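Local coordinates for protein synthesis inhibitor I (Hordeum vulgare, PDB 4FBC) that belongs to the ribosome-inactivating protein family and holds adenosine monophosphate in its pocket in this model, at residues 133-137 and 186-192; 142-146 and 166-170; 216-221 and 237-243. The protein carries 3 engineered substitutions. One frame throughout, in Å; residues are numbered along the deposited sequence.

Interaction 1 of 3, residues 133-137 and 186-192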
# COMPACT_ATOMS: atom_id res chain seq x y z
N ALA A 133 0.66 16.96 -2.08
CA ALA A 133 2.03 17.07 -2.58
C ALA A 133 2.86 15.87 -2.14
O ALA A 133 2.93 15.55 -0.95
CB ALA A 133 2.67 18.36 -2.09
N LEU A 134 3.51 15.23 -3.11
CA LEU A 134 4.41 14.13 -2.82
C LEU A 134 5.83 14.55 -3.21
O LEU A 134 6.00 15.44 -4.05
CB LEU A 134 3.99 12.88 -3.59
CG LEU A 134 2.55 12.43 -3.32
CD1 LEU A 134 2.18 11.23 -4.16
CD2 LEU A 134 2.37 12.13 -1.85
N GLY A 135 6.83 13.92 -2.60
CA GLY A 135 8.22 14.23 -2.90
C GLY A 135 9.13 13.82 -1.76
O GLY A 135 8.65 13.36 -0.72
N ARG A 136 10.43 14.01 -1.94
CA ARG A 136 11.39 13.64 -0.90
C ARG A 136 11.19 14.39 0.42
O ARG A 136 11.16 13.78 1.49
CB ARG A 136 12.84 13.80 -1.39
CG ARG A 136 13.84 13.11 -0.48
CD ARG A 136 15.29 13.40 -0.88
NE ARG A 136 15.66 12.86 -2.19
CZ ARG A 136 15.93 11.58 -2.43
NH1 ARG A 136 15.83 10.68 -1.46
NH2 ARG A 136 16.29 11.19 -3.65
N GLN A 137 11.06 15.72 0.37
CA GLN A 137 10.88 16.48 1.61
C GLN A 137 9.54 16.17 2.30
O GLN A 137 9.47 16.15 3.53
CB GLN A 137 11.03 17.98 1.37
CG GLN A 137 11.28 18.74 2.66
CD GLN A 137 12.57 18.28 3.32
OE1 GLN A 137 13.62 18.25 2.69
NE2 GLN A 137 12.48 17.88 4.59
N PHE A 186 5.84 7.30 -10.59
CA PHE A 186 5.65 8.74 -10.35
C PHE A 186 6.49 9.24 -9.16
O PHE A 186 7.19 10.26 -9.26
CB PHE A 186 4.16 9.05 -10.13
CG PHE A 186 3.87 10.47 -9.68
CD1 PHE A 186 3.74 11.50 -10.61
CD2 PHE A 186 3.71 10.77 -8.33
CE1 PHE A 186 3.47 12.81 -10.19
CE2 PHE A 186 3.45 12.08 -7.90
CZ PHE A 186 3.32 13.09 -8.84
N VAL A 187 6.44 8.52 -8.05
CA VAL A 187 7.25 8.87 -6.89
C VAL A 187 8.75 8.73 -7.19
O VAL A 187 9.54 9.58 -6.80
CB VAL A 187 6.88 8.03 -5.66
CG1 VAL A 187 7.84 8.31 -4.52
CG2 VAL A 187 5.43 8.32 -5.24
N ALA A 188 9.13 7.67 -7.91
CA ALA A 188 10.53 7.47 -8.26
C ALA A 188 11.01 8.65 -9.09
O ALA A 188 12.18 9.04 -9.00
CB ALA A 188 10.71 6.16 -9.04
N GLY A 189 10.10 9.21 -9.88
CA GLY A 189 10.42 10.33 -10.76
C GLY A 189 10.65 11.63 -10.04
O GLY A 189 11.26 12.55 -10.59
N LEU A 190 10.16 11.73 -8.80
CA LEU A 190 10.34 12.92 -7.98
C LEU A 190 11.62 12.88 -7.15
O LEU A 190 12.04 13.90 -6.60
CB LEU A 190 9.14 13.11 -7.04
CG LEU A 190 7.77 13.29 -7.70
CD1 LEU A 190 6.68 13.37 -6.62
CD2 LEU A 190 7.73 14.53 -8.60
N LEU A 191 12.24 11.70 -7.06
CA LEU A 191 13.43 11.52 -6.24
C LEU A 191 14.69 11.73 -7.06
O LEU A 191 14.90 11.04 -8.06
CB LEU A 191 13.44 10.13 -5.61
CG LEU A 191 12.21 9.85 -4.74
CD1 LEU A 191 12.28 8.47 -4.14
CD2 LEU A 191 12.07 10.91 -3.65
N HIS A 192 15.52 12.68 -6.64
CA HIS A 192 16.73 13.04 -7.39
C HIS A 192 17.92 13.16 -6.45
O HIS A 192 17.75 13.28 -5.24
CB HIS A 192 16.52 14.38 -8.10
CG HIS A 192 15.28 14.44 -8.95
ND1 HIS A 192 15.18 13.78 -10.16
CD2 HIS A 192 14.11 15.09 -8.77
CE1 HIS A 192 13.98 14.02 -10.68
NE2 HIS A 192 13.32 14.81 -9.86
O HOH W 1 15.19 14.72 -4.47
O HOH W 2 11.23 15.08 -4.40
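R136 lies across L191 and reaches on to H192, at the place in this ribosome-inactivating protein fold where the start of helix 136-147 meets the end of helix 181-190. G135 sits at the N-cap position of the first helix, so R136 opens it. Its CG is anti to the backbone N (chi1 -166°), which carries the chain across L191, the two side chains crossing at about a right angle. The R136 CB rests against L191 CD2 at 3.7 Å. Further out the chain bends, bringing the guanidinium back over the same methyl: L191 CD2 stands 4.1 Å above the plane, over the centre of one face. The N-H groups of the guanidinium turn to polar partners. R136 NE donates to water 1 at 3.0 Å, and that water also accepts from the backbone N of H192. R136 NH2 donates to H192 O at 3.0 Å, bent to 140° at the hydrogen and coming from 47° above the carbonyl plane, with the oxygen itself tilted from the guanidinium plane. R136 NH1 turns to V21 O and A23 O, so the arginine ties the turn after helix 181-190 to the chain just before helix 25-39.

Beyond G135 the contact is oily. L190 CD1 lies on the backbone of L134, 3.4 Å from L134 O, and also meets L134 CB. L134 sends CD1 to the edge of the F186 ring, 4.0 Å from F186 CE2. L134 is backed by L172 and M173 of helix 157-179, and its backbone pairs with G201 of strand 200-201. Between the polar and apolar halves sits water 2, which accepts from R136 N at 2.8 Å and donates to L190 O at 2.6 Å.

Interaction 2 of 3, residues 142-146 and 166-170; sequences AVTAL and AVTTL
A142 and A166 face each other where helices 136-147 and 157-179 cross, both with CB directed at the opposite helix. These are two helices of the ribosome-inactivating protein fold, packed together against its six-stranded sheet. The axes of the two short segments pass 9.1 Å apart, and their N-to-C directions make an angle of 134°, about midway between perpendicular and antiparallel.

The first kind of contact is small against small. A142 CB meets A166 CB at 3.8 Å and also touches the backbone, 3.6 Å from A166 O. T169 adds its carbon side, with its CB 4.0 Å from A142 CB; its OG1 is turned back along its own helix to bond E165 O.

The second kind is leucine packing around that alanine pair. L146 lays CD2 on A166 CB at 3.8 Å. Its other methyl, L146 CD1, runs tip to tip into L170 CD1, again at 3.8 Å, and reaches V167 CG2 at 4.0 Å, with the side chains of L146 and V167 crossing at about a right angle. L170 CD2 comes 3.9 Å from A142 CB, so L170 spans A142 and L146, and it grazes V143 as well. L69 and L78 of the sheet touch V143 and L170, and L78 also touches L146.

No hydrogen bond joins the two segments; L146 N bonds A142 O and L170 N bonds A166 O, each within its own helix. The contact therefore rests on apolar packing in a buried setting, with no polar bond between the segments to set its direction.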
# COMPACT_ATOMS: atom_id res chain seq x y z
N ALA A 142 6.85 13.96 6.76
CA ALA A 142 5.84 13.03 7.28
C ALA A 142 6.45 12.04 8.26
O ALA A 142 5.85 11.74 9.31
CB ALA A 142 5.14 12.30 6.14
N VAL A 143 7.64 11.54 7.94
CA VAL A 143 8.34 10.62 8.85
C VAL A 143 8.66 11.34 10.16
O VAL A 143 8.45 10.80 11.24
CB VAL A 143 9.60 10.01 8.20
CG1 VAL A 143 10.49 9.33 9.24
CG2 VAL A 143 9.21 9.01 7.14
N THR A 144 9.14 12.57 10.05
CA THR A 144 9.44 13.39 11.23
C THR A 144 8.22 13.62 12.12
O THR A 144 8.30 13.49 13.34
CB THR A 144 10.03 14.75 10.83
OG1 THR A 144 11.27 14.54 10.13
CG2 THR A 144 10.30 15.61 12.06
N ALA A 145 7.09 13.96 11.50
CA ALA A 145 5.88 14.31 12.25
C ALA A 145 5.32 13.12 13.04
O ALA A 145 4.92 13.27 14.20
CB ALA A 145 4.82 14.86 11.32
N LEU A 146 5.29 11.95 12.40
CA LEU A 146 4.74 10.75 13.03
C LEU A 146 5.73 10.13 14.01
O LEU A 146 5.35 9.65 15.08
CB LEU A 146 4.30 9.72 11.98
CG LEU A 146 3.23 10.16 10.98
CD1 LEU A 146 2.77 9.00 10.10
CD2 LEU A 146 2.03 10.81 11.67
N ALA A 166 0.46 13.79 7.10
CA ALA A 166 1.61 12.88 7.17
C ALA A 166 1.21 11.44 6.83
O ALA A 166 1.88 10.78 6.02
CB ALA A 166 2.26 12.93 8.53
N VAL A 167 0.15 10.93 7.45
CA VAL A 167 -0.37 9.61 7.08
C VAL A 167 -0.73 9.51 5.60
O VAL A 167 -0.41 8.50 4.94
CB VAL A 167 -1.58 9.22 7.96
CG1 VAL A 167 -2.26 7.96 7.41
CG2 VAL A 167 -1.12 9.02 9.38
N THR A 168 -1.38 10.54 5.06
CA THR A 168 -1.81 10.54 3.66
C THR A 168 -0.58 10.44 2.75
O THR A 168 -0.57 9.67 1.77
CB THR A 168 -2.59 11.83 3.31
OG1 THR A 168 -3.71 11.96 4.19
CG2 THR A 168 -3.08 11.79 1.88
N THR A 169 0.44 11.20 3.11
CA THR A 169 1.70 11.23 2.36
C THR A 169 2.32 9.83 2.31
O THR A 169 2.72 9.35 1.24
CB THR A 169 2.71 12.20 2.99
OG1 THR A 169 2.16 13.53 2.98
CG2 THR A 169 4.03 12.19 2.21
N LEU A 170 2.38 9.16 3.46
CA LEU A 170 2.96 7.83 3.51
C LEU A 170 2.11 6.78 2.80
O LEU A 170 2.64 5.87 2.17
CB LEU A 170 3.24 7.41 4.95
CG LEU A 170 4.19 8.31 5.73
CD1 LEU A 170 4.54 7.68 7.06
CD2 LEU A 170 5.46 8.60 4.91

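Interaction 3 of 3, residues 216-221 and 237-243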
# COMPACT_ATOMS: atom_id res chain seq x y z
N ASP A 216 -11.41 -2.98 -8.27
CA ASP A 216 -12.00 -2.98 -9.61
C ASP A 216 -10.98 -3.32 -10.70
O ASP A 216 -11.25 -4.10 -11.60
CB ASP A 216 -12.63 -1.62 -9.94
CG ASP A 216 -13.92 -1.36 -9.20
OD1 ASP A 216 -14.55 -2.33 -8.72
OD2 ASP A 216 -14.32 -0.18 -9.11
N LEU A 217 -9.79 -2.72 -10.61
CA LEU A 217 -8.77 -2.95 -11.63
C LEU A 217 -8.21 -4.37 -11.49
O LEU A 217 -7.99 -5.05 -12.48
CB LEU A 217 -7.65 -1.91 -11.54
CG LEU A 217 -6.56 -2.00 -12.63
CD1 LEU A 217 -7.14 -1.90 -14.04
CD2 LEU A 217 -5.49 -0.93 -12.40
N SER A 218 -8.00 -4.81 -10.25
CA SER A 218 -7.51 -6.16 -9.99
C SER A 218 -8.49 -7.18 -10.55
O SER A 218 -8.11 -8.10 -11.28
CB SER A 218 -7.31 -6.39 -8.49
OG SER A 218 -6.29 -5.55 -7.98
N ALA A 219 -9.77 -7.02 -10.22
CA ALA A 219 -10.79 -7.93 -10.73
C ALA A 219 -10.89 -7.91 -12.26
O ALA A 219 -11.02 -8.96 -12.88
CB ALA A 219 -12.15 -7.62 -10.10
N ALA A 220 -10.83 -6.73 -12.87
CA ALA A 220 -10.87 -6.64 -14.33
C ALA A 220 -9.76 -7.44 -15.03
O ALA A 220 -10.00 -8.06 -16.07
CB ALA A 220 -10.84 -5.18 -14.78
N LEU A 221 -8.55 -7.42 -14.49
CA LEU A 221 -7.49 -8.21 -15.08
C LEU A 221 -7.66 -9.70 -14.79
O LEU A 221 -7.48 -10.53 -15.69
CB LEU A 221 -6.11 -7.72 -14.62
CG LEU A 221 -4.96 -8.34 -15.41
CD1 LEU A 221 -5.06 -7.99 -16.90
CD2 LEU A 221 -3.64 -7.85 -14.84
N PHE A 237 -10.62 -7.82 -21.90
CA PHE A 237 -10.55 -6.83 -20.84
C PHE A 237 -11.62 -5.75 -21.01
O PHE A 237 -11.80 -5.22 -22.10
CB PHE A 237 -9.15 -6.18 -20.81
CG PHE A 237 -8.94 -5.25 -19.64
CD1 PHE A 237 -8.56 -5.75 -18.40
CD2 PHE A 237 -9.11 -3.88 -19.78
CE1 PHE A 237 -8.37 -4.90 -17.32
CE2 PHE A 237 -8.92 -3.03 -18.70
CZ PHE A 237 -8.55 -3.53 -17.47
N ALA A 238 -12.33 -5.45 -19.93
CA ALA A 238 -13.32 -4.38 -19.94
C ALA A 238 -12.66 -3.06 -19.54
O ALA A 238 -12.26 -2.89 -18.39
CB ALA A 238 -14.48 -4.71 -19.01
N PRO A 239 -12.57 -2.11 -20.49
CA PRO A 239 -11.85 -0.85 -20.24
C PRO A 239 -12.34 -0.09 -19.01
O PRO A 239 -13.53 -0.12 -18.66
CB PRO A 239 -12.17 -0.02 -21.49
CG PRO A 239 -12.48 -1.00 -22.55
CD PRO A 239 -13.14 -2.17 -21.84
N ILE A 240 -11.41 0.59 -18.36
CA ILE A 240 -11.76 1.49 -17.27
C ILE A 240 -11.19 2.85 -17.68
O ILE A 240 -10.05 3.20 -17.35
CB ILE A 240 -11.20 1.00 -15.92
CG1 ILE A 240 -11.63 -0.44 -15.64
CG2 ILE A 240 -11.66 1.90 -14.78
CD1 ILE A 240 -11.08 -0.99 -14.32
N GLU A 241 -12.00 3.60 -18.42
CA GLU A 241 -11.54 4.83 -19.07
C GLU A 241 -11.01 5.86 -18.08
O GLU A 241 -10.05 6.59 -18.37
CB GLU A 241 -12.68 5.43 -19.89
CG GLU A 241 -12.20 6.13 -21.13
CD GLU A 241 -11.38 5.20 -22.01
OE1 GLU A 241 -11.85 4.08 -22.30
OE2 GLU A 241 -10.26 5.60 -22.40
N LYS A 242 -11.63 5.91 -16.91
CA LYS A 242 -11.28 6.89 -15.89
C LYS A 242 -9.86 6.66 -15.36
O LYS A 242 -9.21 7.59 -14.88
CB LYS A 242 -12.30 6.80 -14.76
CG LYS A 242 -12.46 8.08 -13.96
CD LYS A 242 -13.46 7.88 -12.83
CE LYS A 242 -13.28 8.92 -11.74
NZ LYS A 242 -14.28 8.77 -10.63
N MET A 243 -9.40 5.41 -15.42
CA MET A 243 -8.05 5.06 -15.00
C MET A 243 -7.03 5.16 -16.13
O MET A 243 -5.82 4.98 -15.91
CB MET A 243 -8.02 3.63 -14.47
CG MET A 243 -8.83 3.43 -13.22
SD MET A 243 -8.64 1.72 -12.70
CE MET A 243 -9.70 1.69 -11.26
O HOH W 3 -12.22 -7.34 -17.53
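A220 CB sits 3.6 Å from F237 CE1, the shortest approach between the side chains of 216-221 and 237-243. The methyl comes at the ring obliquely, while L217 CD1 meets the ring's edge, 4.1 Å from F237 CZ. The backbone N of L221 also lies near the ring plane. A chi1 of -174° swings the F237 ring away from its own N and toward the helix. Beside it, I240 sends CD1 to L217 CD1 at 4.1 Å and also touches A220 CB. L217 has a third partner in M243: the sulfur SD lies 3.9 Å from L217 CB, at the end of a chain extended beyond CG.

This is a helix covered by a returning loop of the ribosome-inactivating fold, ending in the 3-10 segment 241-243, whose turn holds M243 N on I240 O at 3.0 Å. Water 3 bridges the backbones, accepting from A238 N and donating to A220 O at 2.8 Å.

Further out, M243 O accepts from Q210 NE2, which ties the 3-10 segment to helix 205-211. Helix 248-254 packs on both partners, A251 touching F237 and L221.

Interactions 1 and 2 form one neighbourhood: both use helix 136-147, their centres are 14 Å apart, and L134 CD2 of the first touches T169 O of the second at 4.2 Å. Interaction 2 is nested in the chain span closed by interaction 1. Interaction 3 follows later, its centre 30 Å from that of interaction 2, on the opposite side of the chain's centre. The adenosine monophosphate lies about 7 Å from the side chain of V167, about 9 Å from that of D216 and about 13 Å from that of L134. Helix 157-179 supplies L171 and R179 to its pocket, and helix 214-225 supplies W214.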